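Local atomic coordinates of putative cobalamin synthesis related protein (Corynebacterium diphtheriae, PDB entry 2NPN), a protein that binds S-adenosylmethionine and probably acts as a precorrin-6A synthase, a methyltransferase of cobalamin biosynthesis. Residues R27-I32 and A104-V109; G111-Y116 and V136-G141; T200-G205 and Y245-L250. One frame throughout, in Å; residues are numbered along the deposited sequence.

Contact 1: residues R27-I32 and A104-V109; sequences RHAQAI and AVAFLV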
loop_
_atom_site.group_PDB
_atom_site.type_symbol
_atom_site.label_atom_id
_atom_site.label_comp_id
_atom_site.label_asym_id
_atom_site.label_seq_id
_atom_site.Cartn_x
_atom_site.Cartn_y
_atom_site.Cartn_z
ATOM N N ARG A 27 -13.310 4.733 14.480
ATOM C CA ARG A 27 -14.093 4.789 15.711
ATOM C C ARG A 27 -15.586 4.710 15.507
ATOM O O ARG A 27 -16.288 4.259 16.415
ATOM C CB ARG A 27 -13.764 6.029 16.497
ATOM C CG ARG A 27 -12.346 6.024 16.986
ATOM C CD ARG A 27 -12.108 7.084 17.988
ATOM N NE ARG A 27 -12.702 6.737 19.274
ATOM C CZ ARG A 27 -12.775 7.555 20.321
ATOM N NH1 ARG A 27 -12.306 8.794 20.246
ATOM N NH2 ARG A 27 -13.330 7.150 21.437
ATOM N N HIS A 28 -16.059 5.158 14.348
ATOM C CA HIS A 28 -17.475 5.057 14.026
ATOM C C HIS A 28 -17.895 3.752 13.317
ATOM O O HIS A 28 -19.088 3.463 13.260
ATOM C CB HIS A 28 -17.894 6.317 13.244
ATOM C CG HIS A 28 -17.864 7.560 14.082
ATOM N ND1 HIS A 28 -18.949 8.006 14.808
ATOM C CD2 HIS A 28 -16.866 8.439 14.330
ATOM C CE1 HIS A 28 -18.610 9.107 15.459
ATOM N NE2 HIS A 28 -17.356 9.396 15.175
ATOM N N ALA A 29 -16.952 2.939 12.870
ATOM C CA ALA A 29 -17.305 1.685 12.207
ATOM C C ALA A 29 -17.792 0.673 13.209
ATOM O O ALA A 29 -17.182 0.459 14.250
ATOM C CB ALA A 29 -16.152 1.106 11.434
ATOM N N GLN A 30 -18.902 0.050 12.855
ATOM C CA GLN A 30 -19.466 -1.058 13.615
ATOM C C GLN A 30 -18.859 -2.421 13.226
ATOM O O GLN A 30 -19.094 -3.437 13.916
ATOM C CB GLN A 30 -20.958 -1.078 13.412
ATOM C CG GLN A 30 -21.666 -0.067 14.278
ATOM C CD GLN A 30 -22.715 0.720 13.513
ATOM O OE1 GLN A 30 -22.646 0.833 12.286
ATOM N NE2 GLN A 30 -23.668 1.290 14.232
ATOM N N ALA A 31 -18.144 -2.446 12.107
ATOM C CA ALA A 31 -17.390 -3.595 11.650
ATOM C C ALA A 31 -16.192 -3.139 10.855
ATOM O O ALA A 31 -16.267 -2.130 10.211
ATOM C CB ALA A 31 -18.236 -4.518 10.786
ATOM N N ILE A 32 -15.128 -3.937 10.908
ATOM C CA ILE A 32 -13.881 -3.667 10.216
ATOM C C ILE A 32 -13.465 -4.873 9.384
ATOM O O ILE A 32 -13.439 -5.999 9.871
ATOM C CB ILE A 32 -12.747 -3.273 11.181
ATOM C CG1 ILE A 32 -13.103 -1.992 11.938
ATOM C CG2 ILE A 32 -11.452 -3.029 10.386
ATOM C CD1 ILE A 32 -12.081 -1.593 13.006
ATOM N N ALA A 104 -22.242 1.415 9.611
ATOM C CA ALA A 104 -20.995 1.728 8.920
ATOM C C ALA A 104 -20.009 0.586 9.066
ATOM O O ALA A 104 -19.863 0.008 10.150
ATOM C CB ALA A 104 -20.404 2.982 9.458
ATOM N N VAL A 105 -19.353 0.253 7.963
ATOM C CA VAL A 105 -18.237 -0.693 7.942
ATOM C C VAL A 105 -17.002 0.023 7.412
ATOM O O VAL A 105 -17.130 0.892 6.546
ATOM C CB VAL A 105 -18.550 -1.951 7.092
ATOM C CG1 VAL A 105 -18.946 -1.620 5.721
ATOM C CG2 VAL A 105 -17.404 -2.987 7.080
ATOM N N ALA A 106 -15.845 -0.305 7.966
ATOM C CA ALA A 106 -14.571 0.233 7.497
ATOM C C ALA A 106 -13.745 -0.895 6.867
ATOM O O ALA A 106 -13.535 -1.940 7.516
ATOM C CB ALA A 106 -13.771 0.863 8.678
ATOM N N PHE A 107 -13.221 -0.662 5.653
ATOM C CA PHE A 107 -12.195 -1.511 5.055
ATOM C C PHE A 107 -10.838 -0.840 5.256
ATOM O O PHE A 107 -10.705 0.350 4.945
ATOM C CB PHE A 107 -12.408 -1.693 3.561
ATOM C CG PHE A 107 -13.495 -2.666 3.179
ATOM C CD1 PHE A 107 -13.165 -3.908 2.646
ATOM C CD2 PHE A 107 -14.812 -2.322 3.319
ATOM C CE1 PHE A 107 -14.126 -4.801 2.251
ATOM C CE2 PHE A 107 -15.819 -3.206 2.924
ATOM C CZ PHE A 107 -15.470 -4.475 2.381
ATOM N N LEU A 108 -9.848 -1.583 5.739
ATOM C CA LEU A 108 -8.524 -1.022 5.988
ATOM C C LEU A 108 -7.641 -1.297 4.794
ATOM O O LEU A 108 -7.589 -2.444 4.286
ATOM C CB LEU A 108 -7.924 -1.632 7.250
ATOM C CG LEU A 108 -8.809 -1.561 8.487
ATOM C CD1 LEU A 108 -8.045 -2.176 9.665
ATOM C CD2 LEU A 108 -9.268 -0.144 8.729
ATOM N N VAL A 109 -6.893 -0.283 4.366
ATOM C CA VAL A 109 -6.005 -0.407 3.204
ATOM C C VAL A 109 -4.661 0.202 3.589
ATOM O O VAL A 109 -4.601 1.353 4.054
ATOM C CB VAL A 109 -6.567 0.345 1.966
ATOM C CG1 VAL A 109 -5.593 0.205 0.805
ATOM C CG2 VAL A 109 -7.959 -0.230 1.610
#
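Gln-30 and Ala-104 hold each other by two hydrogen bonds where strand 104-109 begins. The side-chain oxygen OE1 of Gln-30 takes the amide N of Ala-104 at 2.8 Å, the donor lying almost on the extension of the C=O bond. In return Gln-30 N donates to Ala-104 O at 2.9 Å. The glutamine chain bends at chi2 (135°), which folds its amide back to the start of strand 104-109; an uncharged amide suits this exposed place because it offers an acceptor to a backbone N-H. Further along, Ala-106 N donates to Ala-31 O at 2.9 Å. Two CA-H...O contacts accompany them: Val-105 CA also faces Ala-31 O, and Ile-32 CA lies 3.2 Å from Ala-106 O.

These bonds set strand 31-35 parallel to strand 104-109, which lies between it and strand 3-9 in the parallel sheet of the N-terminal half. Helix 20-28 ends just before, and Ala-29 is the turning point from which the chain enters the sheet.

Apolar contacts divide between the two faces. On one, the methyl of Ala-29 meets that of Ala-106 (CB to CB, 3.7 Å), two small residues that let the turn after the helix lie close to the strand. Ile-32 lies on this face too: its CG2 branch, placed opposite the backbone N by chi1 of -61°, slants across Leu-108 and touches CG at 3.6 Å and CD1 equally closely. Val-52 of helix 42-55 covers both side chains. On the other face Ala-31 CB rests 4.1 Å from Val-105 CG2, and Val-33 also packs against Val-105.

Contact 2: residues G111-Y116 and V136-G141; sequences GDPSLY and VKVIPG. With SAM (S-adenosylmethionine), chain C.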
loop_
_atom_site.group_PDB
_atom_site.type_symbol
_atom_site.label_atom_id
_atom_site.label_comp_id
_atom_site.label_asym_id
_atom_site.label_seq_id
_atom_site.Cartn_x
_atom_site.Cartn_y
_atom_site.Cartn_z
ATOM N N GLY A 111 -1.413 2.294 3.312
ATOM C CA GLY A 111 -1.016 3.494 2.583
ATOM C C GLY A 111 -2.231 4.332 2.250
ATOM O O GLY A 111 -3.005 4.683 3.164
ATOM N N ASP A 112 -2.407 4.627 0.966
ATOM C CA ASP A 112 -3.600 5.324 0.451
ATOM C C ASP A 112 -4.422 4.334 -0.389
ATOM O O ASP A 112 -3.846 3.543 -1.151
ATOM C CB ASP A 112 -3.191 6.516 -0.412
ATOM C CG ASP A 112 -4.389 7.402 -0.778
ATOM O OD1 ASP A 112 -4.673 8.374 -0.035
ATOM O OD2 ASP A 112 -4.997 7.111 -1.840
ATOM N N PRO A 113 -5.771 4.375 -0.286
ATOM C CA PRO A 113 -6.567 3.419 -1.041
ATOM C C PRO A 113 -6.459 3.536 -2.551
ATOM O O PRO A 113 -6.807 2.584 -3.285
ATOM C CB PRO A 113 -8.020 3.708 -0.565
ATOM C CG PRO A 113 -7.854 4.435 0.715
ATOM C CD PRO A 113 -6.594 5.213 0.614
ATOM N N SER A 114 -6.015 4.695 -3.030
ATOM C CA SER A 114 -6.011 4.936 -4.478
ATOM C C SER A 114 -4.867 4.260 -5.223
ATOM O O SER A 114 -4.937 4.130 -6.475
ATOM C CB SER A 114 -5.867 6.437 -4.760
ATOM O OG SER A 114 -4.561 6.900 -4.430
ATOM N N LEU A 115 -3.818 3.871 -4.491
ATOM C CA LEU A 115 -2.516 3.609 -5.118
ATOM C C LEU A 115 -2.155 2.104 -5.122
ATOM O O LEU A 115 -1.871 1.512 -4.091
ATOM C CB LEU A 115 -1.433 4.437 -4.424
ATOM C CG LEU A 115 -0.017 4.253 -4.964
ATOM C CD1 LEU A 115 0.097 4.686 -6.418
ATOM C CD2 LEU A 115 0.938 5.041 -4.064
ATOM N N TYR A 116 -2.110 1.525 -6.311
ATOM C CA TYR A 116 -1.765 0.095 -6.473
ATOM C C TYR A 116 -2.438 -0.774 -5.412
ATOM O O TYR A 116 -1.793 -1.598 -4.735
ATOM C CB TYR A 116 -0.247 -0.148 -6.520
ATOM C CG TYR A 116 0.430 0.485 -7.715
ATOM C CD1 TYR A 116 0.021 0.190 -9.017
ATOM C CD2 TYR A 116 1.440 1.399 -7.563
ATOM C CE1 TYR A 116 0.612 0.764 -10.144
ATOM C CE2 TYR A 116 2.039 1.983 -8.672
ATOM C CZ TYR A 116 1.622 1.674 -9.971
ATOM O OH TYR A 116 2.185 2.301 -11.063
ATOM N N VAL A 136 -20.092 4.786 -0.497
ATOM C CA VAL A 136 -18.659 4.536 -0.323
ATOM C C VAL A 136 -17.932 5.843 -0.079
ATOM O O VAL A 136 -18.072 6.763 -0.874
ATOM C CB VAL A 136 -18.058 3.775 -1.514
ATOM C CG1 VAL A 136 -16.554 3.554 -1.301
ATOM C CG2 VAL A 136 -18.803 2.441 -1.703
ATOM N N LYS A 137 -17.202 5.929 1.022
ATOM C CA LYS A 137 -16.430 7.115 1.376
ATOM C C LYS A 137 -14.944 6.726 1.566
ATOM O O LYS A 137 -14.602 5.903 2.418
ATOM C CB LYS A 137 -16.987 7.759 2.649
ATOM C CG LYS A 137 -18.481 8.181 2.538
ATOM C CD LYS A 137 -18.997 8.763 3.833
ATOM C CE LYS A 137 -18.575 10.228 4.027
ATOM N NZ LYS A 137 -19.490 10.901 4.992
ATOM N N VAL A 138 -14.080 7.356 0.779
ATOM C CA VAL A 138 -12.679 7.016 0.774
ATOM C C VAL A 138 -11.959 8.040 1.641
ATOM O O VAL A 138 -12.146 9.261 1.498
ATOM C CB VAL A 138 -12.121 7.009 -0.643
ATOM C CG1 VAL A 138 -10.622 6.701 -0.631
ATOM C CG2 VAL A 138 -12.905 6.054 -1.539
ATOM N N ILE A 139 -11.089 7.510 2.496
ATOM C CA ILE A 139 -10.296 8.305 3.417
ATOM C C ILE A 139 -8.811 8.118 3.062
ATOM O O ILE A 139 -8.298 7.012 3.168
ATOM C CB ILE A 139 -10.591 7.898 4.887
ATOM C CG1 ILE A 139 -12.070 8.165 5.200
ATOM C CG2 ILE A 139 -9.632 8.575 5.797
ATOM C CD1 ILE A 139 -12.488 7.775 6.645
ATOM N N PRO A 140 -8.138 9.185 2.581
ATOM C CA PRO A 140 -6.722 9.086 2.207
ATOM C C PRO A 140 -5.811 8.754 3.361
ATOM O O PRO A 140 -6.111 9.074 4.515
ATOM C CB PRO A 140 -6.371 10.483 1.691
ATOM C CG PRO A 140 -7.576 11.279 1.716
ATOM C CD PRO A 140 -8.700 10.520 2.316
ATOM N N GLY A 141 -4.672 8.179 3.011
ATOM C CA GLY A 141 -3.620 7.915 3.968
ATOM C C GLY A 141 -2.263 8.149 3.332
ATOM O O GLY A 141 -2.141 8.310 2.134
HETATM N N SAM C . -1.547 1.595 -1.305
HETATM C CA SAM C . -0.101 1.463 -0.953
HETATM C C SAM C . 0.539 2.818 -0.716
HETATM O O SAM C . 1.757 2.871 -0.394
HETATM O OXT SAM C . -0.160 3.847 -0.799
HETATM C CB SAM C . 0.651 0.680 -2.045
HETATM C CG SAM C . 0.241 -0.790 -2.151
HETATM S SD SAM C . 1.189 -1.799 -3.342
HETATM C CE SAM C . 0.214 -3.319 -3.146
HETATM C "C5'" SAM C . 2.661 -2.450 -2.477
HETATM C "C4'" SAM C . 3.968 -1.713 -2.815
HETATM O "O4'" SAM C . 4.031 -0.538 -2.075
HETATM C "C3'" SAM C . 5.252 -2.457 -2.444
HETATM O "O3'" SAM C . 5.633 -3.393 -3.422
HETATM C "C2'" SAM C . 6.259 -1.353 -2.273
HETATM O "O2'" SAM C . 6.638 -0.852 -3.544
HETATM C "C1'" SAM C . 5.361 -0.345 -1.588
HETATM N N9 SAM C . 5.397 -0.445 -0.112
HETATM C C8 SAM C . 4.291 -0.616 0.706
HETATM N N7 SAM C . 4.657 -0.580 1.990
HETATM C C5 SAM C . 6.001 -0.334 2.017
HETATM C C6 SAM C . 6.900 -0.131 3.054
HETATM N N6 SAM C . 6.522 -0.179 4.357
HETATM N N1 SAM C . 8.233 0.119 2.747
HETATM C C2 SAM C . 8.627 0.237 1.428
HETATM N N3 SAM C . 7.743 0.045 0.402
HETATM C C4 SAM C . 6.441 -0.213 0.677
#
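The loop 111-116 leaves strand 104-109 and meets the end of strand 134-139 where Asp-112 and Gly-141 bring their CA atoms to 4.4 Å, and from Asp-112 to Leu-115 it folds into a type I beta turn. Gly-141 CA approaches Gly-111 O in a CA-H...O contact; the lack of a side chain at Gly-141 lets the two backbones come this close.

The Asp-112 carboxylate ties the two segments together. With CG anti to the backbone N (chi1 -171°), OD1 reaches Gly-141 N at 3.1 Å, met on the anti side and 34° out of the carboxylate plane. OD2 turns back on its own loop: it accepts Ser-114 N at 2.9 Å, closing an Asx turn, and Ser-114 OG at 2.6 Å, the two donors coming from opposite faces of its plane. Beside it, the CB of Pro-113 points toward segment 136-141, and its ring slides past Val-138, CG to CG1 at 3.8 Å, while Pro-113 CG and CD both touch Ile-139 O. Proline suits a turn position with phi near -64° and leaves no N-H to satisfy.

With its side chain so engaged, Asp-112 gives its backbone to S-adenosylmethionine: N donates to the ligand's OXT at 3.0 Å and O accepts from the ligand's amino N, which also donates to Leu-115 O at 2.8 Å. Ala-144 N is among the ligand's other partners. The carboxylate of Asp-112 probably acts as a second-shell brace, fixing the turn whose backbone grips the amino acid end of the methyl donor.

Contact 3: residues T200-G205 and Y245-L250; sequences TYMWWG and YLLREL. With MG (magnesium ion), chain B.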
loop_
_atom_site.group_PDB
_atom_site.type_symbol
_atom_site.label_atom_id
_atom_site.label_comp_id
_atom_site.label_asym_id
_atom_site.label_seq_id
_atom_site.Cartn_x
_atom_site.Cartn_y
_atom_site.Cartn_z
ATOM N N THR A 200 22.695 8.111 -12.850
ATOM C CA THR A 200 21.463 7.731 -12.150
ATOM C C THR A 200 21.705 7.641 -10.659
ATOM O O THR A 200 22.576 6.859 -10.212
ATOM C CB THR A 200 20.961 6.376 -12.652
ATOM O OG1 THR A 200 20.932 6.385 -14.086
ATOM C CG2 THR A 200 19.566 6.074 -12.032
ATOM N N TYR A 201 20.930 8.412 -9.899
ATOM C CA TYR A 201 21.018 8.427 -8.439
ATOM C C TYR A 201 19.780 7.682 -7.911
ATOM O O TYR A 201 18.714 7.811 -8.513
ATOM C CB TYR A 201 21.005 9.849 -7.902
ATOM C CG TYR A 201 21.570 9.939 -6.511
ATOM C CD1 TYR A 201 22.939 10.113 -6.304
ATOM C CD2 TYR A 201 20.759 9.910 -5.401
ATOM C CE1 TYR A 201 23.457 10.193 -5.038
ATOM C CE2 TYR A 201 21.276 10.005 -4.127
ATOM C CZ TYR A 201 22.631 10.147 -3.942
ATOM O OH TYR A 201 23.255 10.244 -2.691
HETATM N N MSE A 202 19.927 6.965 -6.801
HETATM C CA MSE A 202 18.790 6.265 -6.202
HETATM C C MSE A 202 18.668 6.570 -4.706
HETATM O O MSE A 202 19.669 6.598 -3.965
HETATM C CB MSE A 202 18.932 4.737 -6.391
HETATM C CG MSE A 202 17.783 3.960 -5.760
HETATM SE SE MSE A 202 17.779 2.029 -6.198
HETATM C CE MSE A 202 19.531 1.539 -5.536
ATOM N N TRP A 203 17.413 6.816 -4.287
ATOM C CA TRP A 203 17.017 6.766 -2.904
ATOM C C TRP A 203 16.094 5.573 -2.695
ATOM O O TRP A 203 15.075 5.460 -3.360
ATOM C CB TRP A 203 16.294 8.023 -2.499
ATOM C CG TRP A 203 17.128 9.281 -2.548
ATOM C CD1 TRP A 203 17.824 9.865 -1.528
ATOM C CD2 TRP A 203 17.285 10.144 -3.679
ATOM N NE1 TRP A 203 18.418 11.039 -1.961
ATOM C CE2 TRP A 203 18.084 11.236 -3.267
ATOM C CE3 TRP A 203 16.818 10.104 -5.006
ATOM C CZ2 TRP A 203 18.400 12.294 -4.141
ATOM C CZ3 TRP A 203 17.137 11.164 -5.854
ATOM C CH2 TRP A 203 17.925 12.230 -5.418
ATOM N N TRP A 204 16.486 4.674 -1.793
ATOM C CA TRP A 204 15.835 3.379 -1.614
ATOM C C TRP A 204 15.415 3.212 -0.169
ATOM O O TRP A 204 16.056 3.712 0.772
ATOM C CB TRP A 204 16.791 2.275 -2.071
ATOM C CG TRP A 204 16.337 0.899 -1.982
ATOM C CD1 TRP A 204 15.728 0.166 -2.971
ATOM C CD2 TRP A 204 16.488 -0.001 -0.861
ATOM N NE1 TRP A 204 15.484 -1.112 -2.531
ATOM C CE2 TRP A 204 15.929 -1.244 -1.243
ATOM C CE3 TRP A 204 17.025 0.125 0.433
ATOM C CZ2 TRP A 204 15.955 -2.366 -0.400
ATOM C CZ3 TRP A 204 17.000 -0.975 1.270
ATOM C CH2 TRP A 204 16.474 -2.205 0.849
ATOM N N GLY A 205 14.308 2.491 0.038
ATOM C CA GLY A 205 13.937 2.122 1.366
ATOM C C GLY A 205 13.079 0.887 1.417
ATOM O O GLY A 205 12.250 0.659 0.539
ATOM N N TYR A 245 11.625 2.904 -4.302
ATOM C CA TYR A 245 12.823 3.697 -4.580
ATOM C C TYR A 245 12.505 4.778 -5.606
ATOM O O TYR A 245 11.558 4.666 -6.363
ATOM C CB TYR A 245 14.002 2.826 -4.968
ATOM C CG TYR A 245 13.802 1.869 -6.136
ATOM C CD1 TYR A 245 14.241 2.201 -7.423
ATOM C CD2 TYR A 245 13.282 0.578 -5.955
ATOM C CE1 TYR A 245 14.096 1.313 -8.514
ATOM C CE2 TYR A 245 13.162 -0.286 -7.023
ATOM C CZ TYR A 245 13.587 0.076 -8.307
ATOM O OH TYR A 245 13.499 -0.855 -9.362
ATOM N N LEU A 246 13.363 5.798 -5.627
ATOM C CA LEU A 246 13.239 6.916 -6.552
ATOM C C LEU A 246 14.557 6.979 -7.319
ATOM O O LEU A 246 15.613 6.926 -6.692
ATOM C CB LEU A 246 12.988 8.239 -5.813
ATOM C CG LEU A 246 12.648 9.433 -6.696
ATOM C CD1 LEU A 246 11.738 10.444 -5.874
ATOM C CD2 LEU A 246 13.870 10.079 -7.266
ATOM N N LEU A 247 14.493 6.988 -8.636
ATOM C CA LEU A 247 15.665 7.139 -9.529
ATOM C C LEU A 247 15.573 8.514 -10.137
ATOM O O LEU A 247 14.523 8.974 -10.566
ATOM C CB LEU A 247 15.608 6.103 -10.649
ATOM C CG LEU A 247 15.668 4.625 -10.235
ATOM C CD1 LEU A 247 15.605 3.690 -11.518
ATOM C CD2 LEU A 247 16.842 4.332 -9.414
ATOM N N ARG A 248 16.703 9.186 -10.154
ATOM C CA ARG A 248 16.806 10.534 -10.711
ATOM C C ARG A 248 18.092 10.631 -11.499
ATOM O O ARG A 248 19.159 10.284 -10.993
ATOM C CB ARG A 248 16.757 11.583 -9.614
ATOM C CG ARG A 248 16.707 13.007 -10.097
ATOM C CD ARG A 248 16.358 13.991 -8.986
ATOM N NE ARG A 248 14.962 13.827 -8.548
ATOM C CZ ARG A 248 14.445 14.181 -7.365
ATOM N NH1 ARG A 248 15.187 14.796 -6.427
ATOM N NH2 ARG A 248 13.181 13.931 -7.100
ATOM N N GLU A 249 17.981 11.184 -12.692
ATOM C CA GLU A 249 19.149 11.376 -13.571
ATOM C C GLU A 249 19.783 12.705 -13.192
ATOM O O GLU A 249 19.281 13.774 -13.540
ATOM C CB GLU A 249 18.754 11.340 -15.047
ATOM C CG GLU A 249 19.909 11.091 -15.938
ATOM C CD GLU A 249 20.393 9.630 -15.858
ATOM O OE1 GLU A 249 19.876 8.822 -15.049
ATOM O OE2 GLU A 249 21.278 9.308 -16.649
ATOM N N LEU A 250 20.916 12.629 -12.509
ATOM C CA LEU A 250 21.652 13.811 -12.036
ATOM C C LEU A 250 22.810 14.107 -12.984
ATOM O O LEU A 250 23.951 13.980 -12.662
ATOM C CB LEU A 250 22.107 13.613 -10.590
ATOM C CG LEU A 250 21.051 13.462 -9.501
ATOM C CD1 LEU A 250 21.713 13.264 -8.149
ATOM C CD2 LEU A 250 20.040 14.606 -9.524
HETATM MG MG MG B . 25.386 13.708 -10.887
#
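Met-202, Leu-247 and Tyr-245 form the apolar centre on one face of an antiparallel pair. Met-202, deposited as selenomethionine, extends with CG anti to the backbone N (chi1 179°) and lies alongside Leu-247, CB to CD2 at 3.7 Å. Its SE then reaches the Tyr-245 ring obliquely, 4.3 Å from the centroid, a Met-aromatic contact for which the long, flexible methionine chain is well suited. Trp-204 adds CD1 against Tyr-245 CB at 3.7 Å; its five-membered ring and the Tyr-245 ring meet obliquely, planes at 32°.

On the other face, Trp-203 lies beside Leu-246, CE3 to CD2 at 3.7 Å, and its CZ3 stands over one face of the Arg-248 guanidinium, with the two planes 57° apart. Arg-248 CB meets the same indole at its edge. The wide indole thus reaches both the leucine and the arginine, whose polar end is bound to Asn-181 and Leu-155. Leu-250 brings CD1 to Tyr-201 CB at 3.5 Å.

Backbone bonds join Tyr-201 with Arg-248 and Trp-203 with Leu-246, two in each hydrogen-bonded pair. At the polar edge Thr-200 OG1 donates to Glu-249 OE1 at 2.8 Å, on the syn side; Thr-197 holds both, its N bonded to Thr-200 OG1 and its OG1 to Glu-249 OE2. Trp-204 NE1 is bonded to Asp-243, and Tyr-245 OH to Asp-187. Leu-250 O binds magnesium at 2.3 Å, and Tyr-219 OH is the other protein ligand.

In the mixed sheet, strand 243-249 lies between 181-185 and 200-206, and 214-217 flanks the latter. Helix 220-238 covers the face of Thr-200, Met-202 and Trp-204.

Contacts 1 and 2 share the parallel sheet of the N-terminal half, their centres 13 Å apart: strand 104-109 of contact 1 runs almost directly into the loop 111-116 of contact 2. Contact 3 belongs to the second, mixed sheet, across the centre of the chain from contact 1, with centres 37 Å apart. Between the halves sits S-adenosylmethionine. Contact 2 grips its amino acid end, whereas contact 3 comes to it through Gly-205, and Asp-243, just before segment 245-250, bonds it too. Leu-108 of contact 1 stays about 11 Å from the ligand. The nearest atoms of contacts 2 and 3 are about 10 Å apart.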